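Local coordinates for BH0236 protein (Bacillus halodurans, PDB 5T7A) that probably binds beta-1,3-glucan as a family 56 carbohydrate-binding module, helping recognise the polysaccharide for hydrolysis, at residues Leu96-Thr101 / Glu112-Ser117; Arg58-His63 / Gly81-Val86; His32-Ala37 / Tyr102-Pro107. All coordinates share one frame; numbering follows the deposited sequence.

Contact 1 (Leu96-Thr101 / Glu112-Ser117); sequences LEYSFT and EWFTYS. With EDO (1,2-ethanediol), chain E.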
loop_
_atom_site.group_PDB
_atom_site.type_symbol
_atom_site.label_atom_id
_atom_site.label_comp_id
_atom_site.label_asym_id
_atom_site.label_seq_id
_atom_site.Cartn_x
_atom_site.Cartn_y
_atom_site.Cartn_z
ATOM N N LEU A 96 10.131 4.701 0.077
ATOM C CA LEU A 96 9.283 3.507 0.221
ATOM C C LEU A 96 8.703 3.203 -1.154
ATOM O O LEU A 96 8.046 4.022 -1.777
ATOM C CB LEU A 96 8.180 3.794 1.250
ATOM C CG LEU A 96 7.062 2.739 1.318
ATOM C CD1 LEU A 96 7.585 1.477 1.952
ATOM C CD2 LEU A 96 5.959 3.330 2.183
ATOM N N GLU A 97 8.960 1.982 -1.623
ATOM C CA GLU A 97 8.359 1.502 -2.865
ATOM C C GLU A 97 7.373 0.410 -2.488
ATOM O O GLU A 97 7.653 -0.408 -1.624
ATOM C CB GLU A 97 9.409 1.031 -3.866
ATOM C CG GLU A 97 10.102 2.241 -4.562
ATOM C CD GLU A 97 11.185 1.767 -5.465
ATOM O OE1 GLU A 97 12.229 1.361 -4.905
ATOM O OE2 GLU A 97 10.981 1.817 -6.704
ATOM N N TYR A 98 6.228 0.351 -3.173
ATOM C CA TYR A 98 5.156 -0.521 -2.744
ATOM C C TYR A 98 4.296 -0.886 -3.926
ATOM O O TYR A 98 4.117 -0.115 -4.867
ATOM C CB TYR A 98 4.305 0.109 -1.649
ATOM C CG TYR A 98 3.659 1.422 -2.002
ATOM C CD1 TYR A 98 4.384 2.618 -1.934
ATOM C CD2 TYR A 98 2.319 1.513 -2.340
ATOM C CE1 TYR A 98 3.819 3.816 -2.248
ATOM C CE2 TYR A 98 1.744 2.685 -2.652
ATOM C CZ TYR A 98 2.447 3.845 -2.612
ATOM O OH TYR A 98 1.834 5.032 -2.935
ATOM N N SER A 99 3.853 -2.149 -3.913
ATOM C CA SER A 99 2.935 -2.667 -4.945
ATOM C C SER A 99 1.933 -3.549 -4.264
ATOM O O SER A 99 2.104 -3.864 -3.069
ATOM C CB SER A 99 3.673 -3.440 -5.984
ATOM O OG SER A 99 4.427 -4.492 -5.384
ATOM N N PHE A 100 0.867 -3.902 -4.976
ATOM C CA PHE A 100 -0.191 -4.693 -4.396
ATOM C C PHE A 100 -0.528 -5.912 -5.205
ATOM O O PHE A 100 -0.466 -5.878 -6.442
ATOM C CB PHE A 100 -1.480 -3.854 -4.248
ATOM C CG PHE A 100 -1.259 -2.560 -3.489
ATOM C CD1 PHE A 100 -1.356 -2.513 -2.124
ATOM C CD2 PHE A 100 -0.939 -1.388 -4.190
ATOM C CE1 PHE A 100 -1.161 -1.297 -1.435
ATOM C CE2 PHE A 100 -0.739 -0.238 -3.522
ATOM C CZ PHE A 100 -0.830 -0.159 -2.145
ATOM N N THR A 101 -1.022 -6.927 -4.497
ATOM C CA THR A 101 -1.695 -8.035 -5.159
ATOM C C THR A 101 -3.085 -8.061 -4.517
ATOM O O THR A 101 -3.181 -8.258 -3.306
ATOM C CB THR A 101 -0.918 -9.362 -4.995
ATOM O OG1 THR A 101 0.351 -9.277 -5.654
ATOM C CG2 THR A 101 -1.718 -10.514 -5.583
ATOM N N GLU A 112 1.958 -2.361 -10.550
ATOM C CA GLU A 112 3.272 -1.820 -10.648
ATOM C C GLU A 112 3.754 -1.374 -9.293
ATOM O O GLU A 112 2.988 -1.328 -8.349
ATOM C CB GLU A 112 3.238 -0.605 -11.613
ATOM C CG GLU A 112 2.577 0.606 -10.997
ATOM C CD GLU A 112 2.082 1.588 -12.016
ATOM O OE1 GLU A 112 1.045 1.302 -12.638
ATOM O OE2 GLU A 112 2.761 2.642 -12.145
ATOM N N TRP A 113 5.039 -1.010 -9.209
ATOM C CA TRP A 113 5.624 -0.436 -8.038
ATOM C C TRP A 113 5.417 1.053 -8.032
ATOM O O TRP A 113 5.797 1.762 -8.984
ATOM C CB TRP A 113 7.121 -0.711 -7.996
ATOM C CG TRP A 113 7.448 -2.106 -7.718
ATOM C CD1 TRP A 113 7.753 -3.105 -8.642
ATOM C CD2 TRP A 113 7.577 -2.699 -6.429
ATOM N NE1 TRP A 113 7.993 -4.292 -7.982
ATOM C CE2 TRP A 113 7.910 -4.062 -6.622
ATOM C CE3 TRP A 113 7.423 -2.219 -5.133
ATOM C CZ2 TRP A 113 8.119 -4.917 -5.553
ATOM C CZ3 TRP A 113 7.627 -3.063 -4.099
ATOM C CH2 TRP A 113 7.965 -4.392 -4.309
ATOM N N PHE A 114 4.824 1.566 -6.953
ATOM C CA PHE A 114 4.698 2.965 -6.659
ATOM C C PHE A 114 5.826 3.406 -5.747
ATOM O O PHE A 114 6.461 2.574 -5.104
ATOM C CB PHE A 114 3.338 3.259 -5.977
ATOM C CG PHE A 114 2.182 2.806 -6.810
ATOM C CD1 PHE A 114 1.750 3.559 -7.906
ATOM C CD2 PHE A 114 1.513 1.651 -6.496
ATOM C CE1 PHE A 114 0.708 3.113 -8.708
ATOM C CE2 PHE A 114 0.449 1.205 -7.271
ATOM C CZ PHE A 114 0.026 1.956 -8.346
ATOM N N THR A 115 6.074 4.719 -5.703
ATOM C CA THR A 115 7.169 5.273 -4.867
ATOM C C THR A 115 6.673 6.423 -4.019
ATOM O O THR A 115 5.817 7.204 -4.504
ATOM C CB THR A 115 8.448 5.654 -5.712
ATOM O OG1 THR A 115 9.523 5.942 -4.819
ATOM C CG2 THR A 115 8.151 6.738 -6.600
ATOM N N TYR A 116 7.162 6.468 -2.789
ATOM C CA TYR A 116 6.885 7.531 -1.846
ATOM C C TYR A 116 8.188 7.976 -1.199
ATOM O O TYR A 116 8.960 7.132 -0.742
ATOM C CB TYR A 116 5.914 7.030 -0.747
ATOM C CG TYR A 116 5.765 7.969 0.408
ATOM C CD1 TYR A 116 4.992 9.117 0.243
ATOM C CD2 TYR A 116 6.299 7.698 1.649
ATOM C CE1 TYR A 116 4.886 10.021 1.278
ATOM C CE2 TYR A 116 6.198 8.602 2.700
ATOM C CZ TYR A 116 5.507 9.759 2.511
ATOM O OH TYR A 116 5.448 10.602 3.617
ATOM N N SER A 117 8.498 9.274 -1.147
ATOM C CA SER A 117 9.657 9.735 -0.354
ATOM C C SER A 117 9.169 10.441 0.888
ATOM O O SER A 117 8.365 11.382 0.810
ATOM C CB SER A 117 10.618 10.659 -1.144
ATOM O OG SER A 117 11.815 11.039 -0.435
HETATM C C1 EDO E . 11.184 -1.973 -6.563
HETATM O O1 EDO E . 12.376 -2.735 -6.481
HETATM C C2 EDO E . 10.939 -1.747 -8.020
HETATM O O2 EDO E . 11.199 -0.393 -8.375
HETATM O O HOH W 1 8.663 2.702 -7.949
HETATM O O HOH W 2 3.278 7.220 -3.575
#

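Contact 2 (Arg58-His63 / Gly81-Val86); sequences RYVDVH and GEWERV. With EDO (1,2-ethanediol), chain D.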
loop_
_atom_site.group_PDB
_atom_site.type_symbol
_atom_site.label_atom_id
_atom_site.label_comp_id
_atom_site.label_asym_id
_atom_site.label_seq_id
_atom_site.Cartn_x
_atom_site.Cartn_y
_atom_site.Cartn_z
ATOM N N ARG A 58 -11.430 -10.162 -1.408
ATOM C CA ARG A 58 -11.332 -11.181 -0.371
ATOM C C ARG A 58 -10.028 -10.977 0.431
ATOM O O ARG A 58 -9.964 -11.267 1.653
ATOM C CB ARG A 58 -11.368 -12.549 -0.961
ATOM C CG ARG A 58 -12.738 -12.961 -1.500
ATOM C CD ARG A 58 -12.717 -14.435 -1.922
ATOM N NE ARG A 58 -12.015 -14.670 -3.176
ATOM C CZ ARG A 58 -11.074 -15.585 -3.347
ATOM N NH1 ARG A 58 -10.648 -16.338 -2.309
ATOM N NH2 ARG A 58 -10.544 -15.720 -4.502
ATOM N N TYR A 59 -9.016 -10.433 -0.218
ATOM C CA TYR A 59 -7.715 -10.183 0.403
ATOM C C TYR A 59 -6.931 -9.206 -0.450
ATOM O O TYR A 59 -7.160 -9.103 -1.670
ATOM C CB TYR A 59 -6.897 -11.470 0.526
ATOM C CG TYR A 59 -6.606 -12.212 -0.739
ATOM C CD1 TYR A 59 -5.506 -11.925 -1.518
ATOM C CD2 TYR A 59 -7.460 -13.202 -1.203
ATOM C CE1 TYR A 59 -5.264 -12.606 -2.711
ATOM C CE2 TYR A 59 -7.194 -13.922 -2.390
ATOM C CZ TYR A 59 -6.118 -13.625 -3.133
ATOM O OH TYR A 59 -5.881 -14.289 -4.326
ATOM N N VAL A 60 -6.019 -8.509 0.219
ATOM C CA VAL A 60 -5.010 -7.676 -0.520
ATOM C C VAL A 60 -3.688 -7.842 0.218
ATOM O O VAL A 60 -3.640 -7.718 1.426
ATOM C CB VAL A 60 -5.408 -6.187 -0.488
ATOM C CG1 VAL A 60 -4.402 -5.400 -1.249
ATOM C CG2 VAL A 60 -6.782 -5.999 -1.092
ATOM N N ASP A 61 -2.636 -8.171 -0.538
ATOM C CA ASP A 61 -1.253 -8.176 -0.063
ATOM C C ASP A 61 -0.520 -6.927 -0.549
ATOM O O ASP A 61 -0.794 -6.423 -1.645
ATOM C CB ASP A 61 -0.501 -9.355 -0.574
ATOM C CG ASP A 61 -1.056 -10.687 -0.065
ATOM O OD1 ASP A 61 -1.682 -10.712 0.990
ATOM O OD2 ASP A 61 -0.872 -11.712 -0.770
ATOM N N VAL A 62 0.392 -6.429 0.293
ATOM C CA VAL A 62 1.298 -5.396 -0.104
ATOM C C VAL A 62 2.713 -5.905 -0.142
ATOM O O VAL A 62 3.100 -6.742 0.702
ATOM C CB VAL A 62 1.156 -4.145 0.801
ATOM C CG1 VAL A 62 1.519 -4.420 2.258
ATOM C CG2 VAL A 62 1.946 -2.987 0.249
ATOM N N HIS A 63 3.454 -5.449 -1.131
ATOM C CA HIS A 63 4.897 -5.798 -1.369
ATOM C C HIS A 63 5.635 -4.484 -1.185
ATOM O O HIS A 63 5.220 -3.470 -1.758
ATOM C CB HIS A 63 5.085 -6.302 -2.787
ATOM C CG HIS A 63 4.048 -7.294 -3.202
ATOM N ND1 HIS A 63 3.916 -8.539 -2.598
ATOM C CD2 HIS A 63 3.023 -7.199 -4.063
ATOM C CE1 HIS A 63 2.869 -9.164 -3.099
ATOM N NE2 HIS A 63 2.315 -8.385 -4.001
ATOM N N GLY A 81 -13.950 -1.939 4.357
ATOM C CA GLY A 81 -13.841 -2.046 2.896
ATOM C C GLY A 81 -12.533 -1.528 2.293
ATOM O O GLY A 81 -12.378 -1.589 1.046
ATOM N N GLU A 82 -11.629 -1.044 3.146
ATOM C CA GLU A 82 -10.303 -0.556 2.764
ATOM C C GLU A 82 -9.323 -1.536 3.328
ATOM O O GLU A 82 -9.731 -2.391 4.121
ATOM C CB GLU A 82 -10.021 0.819 3.363
ATOM C CG GLU A 82 -10.906 1.935 2.876
ATOM C CD GLU A 82 -10.358 3.260 3.293
ATOM O OE1 GLU A 82 -9.929 4.011 2.421
ATOM O OE2 GLU A 82 -10.253 3.553 4.504
ATOM N N TRP A 83 -8.058 -1.426 2.926
ATOM C CA TRP A 83 -6.977 -2.320 3.382
ATOM C C TRP A 83 -5.782 -1.428 3.733
ATOM O O TRP A 83 -5.425 -0.483 3.017
ATOM C CB TRP A 83 -6.630 -3.319 2.353
ATOM C CG TRP A 83 -7.743 -4.214 1.970
ATOM C CD1 TRP A 83 -8.834 -3.919 1.180
ATOM C CD2 TRP A 83 -7.938 -5.550 2.420
ATOM N NE1 TRP A 83 -9.646 -4.997 1.098
ATOM C CE2 TRP A 83 -9.154 -5.990 1.895
ATOM C CE3 TRP A 83 -7.205 -6.412 3.228
ATOM C CZ2 TRP A 83 -9.623 -7.275 2.119
ATOM C CZ3 TRP A 83 -7.723 -7.691 3.458
ATOM C CH2 TRP A 83 -8.912 -8.076 2.894
ATOM N N GLU A 84 -5.128 -1.741 4.845
ATOM C CA GLU A 84 -4.060 -0.880 5.378
ATOM C C GLU A 84 -2.855 -1.664 5.822
ATOM O O GLU A 84 -2.991 -2.830 6.267
ATOM C CB GLU A 84 -4.545 -0.135 6.608
ATOM C CG GLU A 84 -5.635 0.831 6.252
ATOM C CD GLU A 84 -6.237 1.583 7.447
ATOM O OE1 GLU A 84 -6.518 0.919 8.511
ATOM O OE2 GLU A 84 -6.512 2.808 7.269
ATOM N N ARG A 85 -1.697 -1.024 5.707
ATOM C CA ARG A 85 -0.463 -1.508 6.318
ATOM C C ARG A 85 0.286 -0.264 6.842
ATOM O O ARG A 85 0.683 0.599 6.080
ATOM C CB ARG A 85 0.381 -2.305 5.354
ATOM C CG ARG A 85 1.753 -2.670 5.882
ATOM C CD ARG A 85 1.716 -3.796 6.839
ATOM N NE ARG A 85 3.054 -3.946 7.451
ATOM C CZ ARG A 85 3.263 -4.852 8.391
ATOM N NH1 ARG A 85 2.281 -5.676 8.726
ATOM N NH2 ARG A 85 4.467 -4.920 8.963
ATOM N N VAL A 86 0.587 -0.272 8.130
ATOM C CA VAL A 86 1.386 0.786 8.763
ATOM C C VAL A 86 2.870 0.459 8.588
ATOM O O VAL A 86 3.311 -0.675 8.813
ATOM C CB VAL A 86 0.981 0.949 10.266
ATOM C CG1 VAL A 86 1.864 1.977 10.960
ATOM C CG2 VAL A 86 -0.461 1.379 10.414
HETATM C C1 EDO D . -7.430 -16.977 -4.883
HETATM O O1 EDO D . -8.586 -17.722 -5.379
HETATM C C2 EDO D . -7.562 -15.624 -5.471
HETATM O O2 EDO D . -7.057 -15.602 -6.688
#

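Contact 3 (His32-Ala37 / Tyr102-Pro107); sequences HPDYTA and YEKLGP. With EDO (1,2-ethanediol), chain C; EDO (1,2-ethanediol), chain D.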
loop_
_atom_site.group_PDB
_atom_site.type_symbol
_atom_site.label_atom_id
_atom_site.label_comp_id
_atom_site.label_asym_id
_atom_site.label_seq_id
_atom_site.Cartn_x
_atom_site.Cartn_y
_atom_site.Cartn_z
ATOM N N HIS A 32 -6.779 3.796 -10.308
ATOM C CA HIS A 32 -6.995 2.837 -11.391
ATOM C C HIS A 32 -8.453 2.434 -11.262
ATOM O O HIS A 32 -9.015 2.447 -10.158
ATOM C CB HIS A 32 -6.127 1.586 -11.265
ATOM C CG HIS A 32 -6.372 0.563 -12.329
ATOM N ND1 HIS A 32 -7.311 -0.438 -12.208
ATOM C CD2 HIS A 32 -5.796 0.387 -13.531
ATOM C CE1 HIS A 32 -7.315 -1.180 -13.297
ATOM N NE2 HIS A 32 -6.418 -0.680 -14.129
ATOM N N PRO A 33 -9.145 2.059 -12.358
ATOM C CA PRO A 33 -10.534 1.681 -12.129
ATOM C C PRO A 33 -10.832 0.676 -10.991
ATOM O O PRO A 33 -11.884 0.752 -10.352
ATOM C CB PRO A 33 -10.945 1.109 -13.505
ATOM C CG PRO A 33 -10.203 1.958 -14.389
ATOM C CD PRO A 33 -8.865 2.073 -13.786
ATOM N N ASP A 34 -9.910 -0.232 -10.689
ATOM C CA ASP A 34 -10.046 -1.132 -9.572
ATOM C C ASP A 34 -9.720 -0.617 -8.206
ATOM O O ASP A 34 -10.056 -1.277 -7.257
ATOM C CB ASP A 34 -9.144 -2.349 -9.810
ATOM C CG ASP A 34 -9.629 -3.261 -10.910
ATOM O OD1 ASP A 34 -10.749 -3.093 -11.386
ATOM O OD2 ASP A 34 -8.897 -4.221 -11.253
ATOM N N TYR A 35 -9.114 0.557 -8.035
ATOM C CA TYR A 35 -8.644 0.986 -6.691
ATOM C C TYR A 35 -8.168 2.442 -6.647
ATOM O O TYR A 35 -7.620 3.003 -7.629
ATOM C CB TYR A 35 -7.474 0.102 -6.214
ATOM C CG TYR A 35 -6.251 0.115 -7.078
ATOM C CD1 TYR A 35 -5.301 1.082 -6.982
ATOM C CD2 TYR A 35 -6.067 -0.866 -8.063
ATOM C CE1 TYR A 35 -4.164 1.129 -7.807
ATOM C CE2 TYR A 35 -4.967 -0.819 -8.914
ATOM C CZ TYR A 35 -4.045 0.199 -8.788
ATOM O OH TYR A 35 -2.930 0.277 -9.601
ATOM N N THR A 36 -8.223 2.988 -5.432
ATOM C CA THR A 36 -7.398 4.129 -5.035
ATOM C C THR A 36 -6.386 3.555 -4.051
ATOM O O THR A 36 -6.784 2.704 -3.180
ATOM C CB THR A 36 -8.179 5.194 -4.292
ATOM O OG1 THR A 36 -9.285 5.593 -5.118
ATOM C CG2 THR A 36 -7.313 6.392 -4.029
ATOM N N ALA A 37 -5.109 3.909 -4.214
ATOM C CA ALA A 37 -4.112 3.367 -3.300
ATOM C C ALA A 37 -3.039 4.393 -3.057
ATOM O O ALA A 37 -2.824 5.272 -3.877
ATOM C CB ALA A 37 -3.470 2.093 -3.843
ATOM N N TYR A 102 -4.120 -7.899 -5.341
ATOM C CA TYR A 102 -5.473 -7.813 -4.858
ATOM C C TYR A 102 -6.382 -8.785 -5.545
ATOM O O TYR A 102 -6.277 -9.053 -6.711
ATOM C CB TYR A 102 -6.046 -6.409 -5.045
ATOM C CG TYR A 102 -6.105 -5.893 -6.415
ATOM C CD1 TYR A 102 -5.015 -5.307 -7.032
ATOM C CD2 TYR A 102 -7.340 -5.904 -7.120
ATOM C CE1 TYR A 102 -5.135 -4.804 -8.331
ATOM C CE2 TYR A 102 -7.451 -5.401 -8.386
ATOM C CZ TYR A 102 -6.360 -4.820 -9.004
ATOM O OH TYR A 102 -6.448 -4.321 -10.270
ATOM N N GLU A 103 -7.295 -9.324 -4.767
ATOM C CA GLU A 103 -8.285 -10.249 -5.319
ATOM C C GLU A 103 -9.468 -9.394 -5.859
ATOM O O GLU A 103 -9.839 -8.334 -5.291
ATOM C CB GLU A 103 -8.743 -11.146 -4.217
ATOM C CG GLU A 103 -9.650 -12.289 -4.654
ATOM C CD GLU A 103 -11.113 -11.951 -4.623
ATOM O OE1 GLU A 103 -11.549 -10.907 -4.080
ATOM O OE2 GLU A 103 -11.881 -12.791 -5.184
ATOM N N LYS A 104 -10.085 -9.851 -6.930
ATOM C CA LYS A 104 -11.299 -9.193 -7.433
ATOM C C LYS A 104 -12.145 -10.238 -8.143
ATOM O O LYS A 104 -11.803 -10.662 -9.216
ATOM C CB LYS A 104 -10.959 -8.056 -8.416
ATOM C CG LYS A 104 -12.194 -7.320 -8.986
ATOM C CD LYS A 104 -11.886 -6.083 -9.825
ATOM C CE LYS A 104 -11.401 -6.495 -11.216
ATOM N NZ LYS A 104 -11.778 -5.558 -12.289
ATOM N N LEU A 105 -13.240 -10.645 -7.523
ATOM C CA LEU A 105 -14.236 -11.534 -8.215
ATOM C C LEU A 105 -13.610 -12.891 -8.636
ATOM O O LEU A 105 -14.014 -13.476 -9.643
ATOM C CB LEU A 105 -14.875 -10.822 -9.415
ATOM C CG LEU A 105 -15.630 -9.566 -8.999
ATOM C CD1 LEU A 105 -16.091 -8.808 -10.239
ATOM C CD2 LEU A 105 -16.755 -9.806 -8.019
ATOM N N GLY A 106 -12.633 -13.343 -7.850
ATOM C CA GLY A 106 -12.049 -14.681 -7.925
ATOM C C GLY A 106 -10.545 -14.663 -8.125
ATOM O O GLY A 106 -9.798 -15.072 -7.224
ATOM N N PRO A 107 -10.097 -14.157 -9.271
ATOM C CA PRO A 107 -8.649 -14.055 -9.537
ATOM C C PRO A 107 -8.011 -12.944 -8.764
ATOM O O PRO A 107 -8.716 -12.173 -8.093
ATOM C CB PRO A 107 -8.574 -13.672 -10.982
ATOM C CG PRO A 107 -9.945 -13.787 -11.489
ATOM C CD PRO A 107 -10.866 -13.667 -10.392
HETATM C C1 EDO C . -8.325 -6.552 -13.533
HETATM O O1 EDO C . -9.011 -5.243 -13.558
HETATM C C2 EDO C . -7.810 -6.784 -14.923
HETATM O O2 EDO C . -8.885 -7.064 -15.773
HETATM C C1 EDO D . -7.430 -16.977 -4.883
HETATM O O1 EDO D . -8.586 -17.722 -5.379
HETATM C C2 EDO D . -7.562 -15.624 -5.471
HETATM O O2 EDO D . -7.057 -15.602 -6.688
#

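Contact 1 (Leu96-Thr101 / Glu112-Ser117)
Leu96-Thr101 and Glu112-Ser117 belong to the beta hairpin of strands 95-103 and 108-117 at one edge of the all-beta module, strand 108-117 being one of the two outermost strands of the sheet. Antiparallel pairing runs through Leu96-Tyr98 and Phe114-Tyr116. Two hydrogen-bonded pairs, Leu96 with Tyr116 and Tyr98 with Phe114, each contribute two backbone hydrogen bonds. Between them Glu97 and Thr115 form a non-hydrogen-bonded pair, where Glu97 CA approaches Phe114 O at 3.1 Å in a CA-H...O contact. On the face that carries Leu96, Tyr98, Phe114 and Tyr116, Phe114 CB lies over one face of the Tyr98 ring in a CH-pi contact, 3.7 Å from its centroid. Tyr116 CB reaches the edge of the same ring, while the Tyr98 and Phe114 rings stay oblique, their planes 39° apart. With chi1 at 58°, CG of Tyr98 sits between its own backbone N and carbonyl carbon, and the ring is carried toward the neighbouring strand, against Phe114. Tyr98 OH donates to a water at 2.7 Å, which in turn donates to Thr115 O. On the face of Glu97 and Thr115 the Trp113 indole reaches back across strand 95-103: Ser99 CB lies over the six-membered ring, 4.2 Å from its centroid, while an ethanediol, probably from the crystallisation liquor, lies over the opposite face. Ethanediol O2 donates to Glu97 OE2 at 2.8 Å, and Lys65 adds a cation-pi contact to the indole. The hairpin thus separates two chemistries, aromatic packing with a water-bridged tyrosine hydroxyl and an indole face and carboxylate that together hold a small diol.

Contact 2 (Arg58-His63 / Gly81-Val86)
Val60 and Trp83 meet obliquely across the interior of the beta-sandwich, joining strand 60-66 to strand 82-88, which are separated in the sheet order by strand 72-79. No hydrogen bond links the two segments. The valine lies over the face of the indole: Val60 CG2 is 3.5 Å from the centroid of the Trp83 five-membered ring and 3° off its normal, a CH-pi contact almost exactly on the ring normal. With CG of Trp83 anti to the carbonyl carbon (chi1 -61°), the indole runs along the loop residues before strand 60-66. The six-membered ring continues past Val60 to the backbone of Tyr59, where Trp83 CH2 lies 3.5 Å from Tyr59 CA. CB of Tyr59 and CB of Arg58 both point away from Gly81-Val86; the Tyr59 hydroxyl bonds to Gln108, and the Arg58 guanidinium forms a salt bridge with Glu103. Further along, Val62 and Arg85 cross at about a right angle through their aliphatic parts. The arginine chain bends at chi2 (77°), leading its charged end away from the valine to a cation-pi contact with Tyr74. At this second meeting point, Val62 CG1 rests 3.9 Å from Arg85 CB.

Contact 3 (His32-Ala37 / Tyr102-Pro107)
Asp34 and Tyr102 join the type I turn of His32-Tyr35 to the end of strand 95-103, on the periphery of the fold. From its place in that turn Asp34 directs CB toward the tyrosine, 3.4 Å from Tyr102 OH and also close to CE2 of that ring. With chi1 at -71°, CG lies beside the backbone N, and the carboxylate it carries stands almost upright to the phenol, the two planes 81° apart. Asp34 OD2 lies at the edge of the ring, in its plane, and accepts the proton of Tyr102 OH through its anti lone pair at 2.6 Å. A second donor to OD2 is O1 of an ethanediol, probably from the crystallisation liquor. In the lysine conformer described, Lys104 NZ makes a salt bridge to Asp34 OD1 on the syn side at 2.8 Å, 24° out of the carboxylate plane. Lys104 NZ also donates to ethanediol O1, 3.1 Å away. Within the turn, Asp34 N donates to His32 ND1 at 3.0 Å, which ties the aspartate backbone to the imidazole. The edge of the Tyr35 ring is turned to the face of the Tyr102 ring in an offset edge-to-face pair with centroids 5.6 Å apart, and Phe51 meets both rings. Bonds to both oxygens thus hold the carboxylate against rotation, and the phenol and ammonium donors would probably favour its charged form.

Overall arrangement
From the N terminus, the chain first supplies His32-Ala37, whose partner in contact 3, Tyr102-Pro107, does not arrive until 65 residues later. Inside that long excursion, contact 2 opens at Arg58-His63 and closes at Gly81-Val86. Contact 1 then begins at Leu96, before contact 3 has closed, and ends with Glu112-Ser117 beyond it, so contacts 1 and 3 cross while contact 2 precedes contact 1 in series. Strand 95-103 serves both crossing contacts. A probable hydrogen bond between Thr101 OG1 and His63 NE2 and a backbone bond between Tyr59 and Glu103 tie it to strand 60-66 and the loop before it; Phe100 packing on Ala37 ties it to strand 35-40.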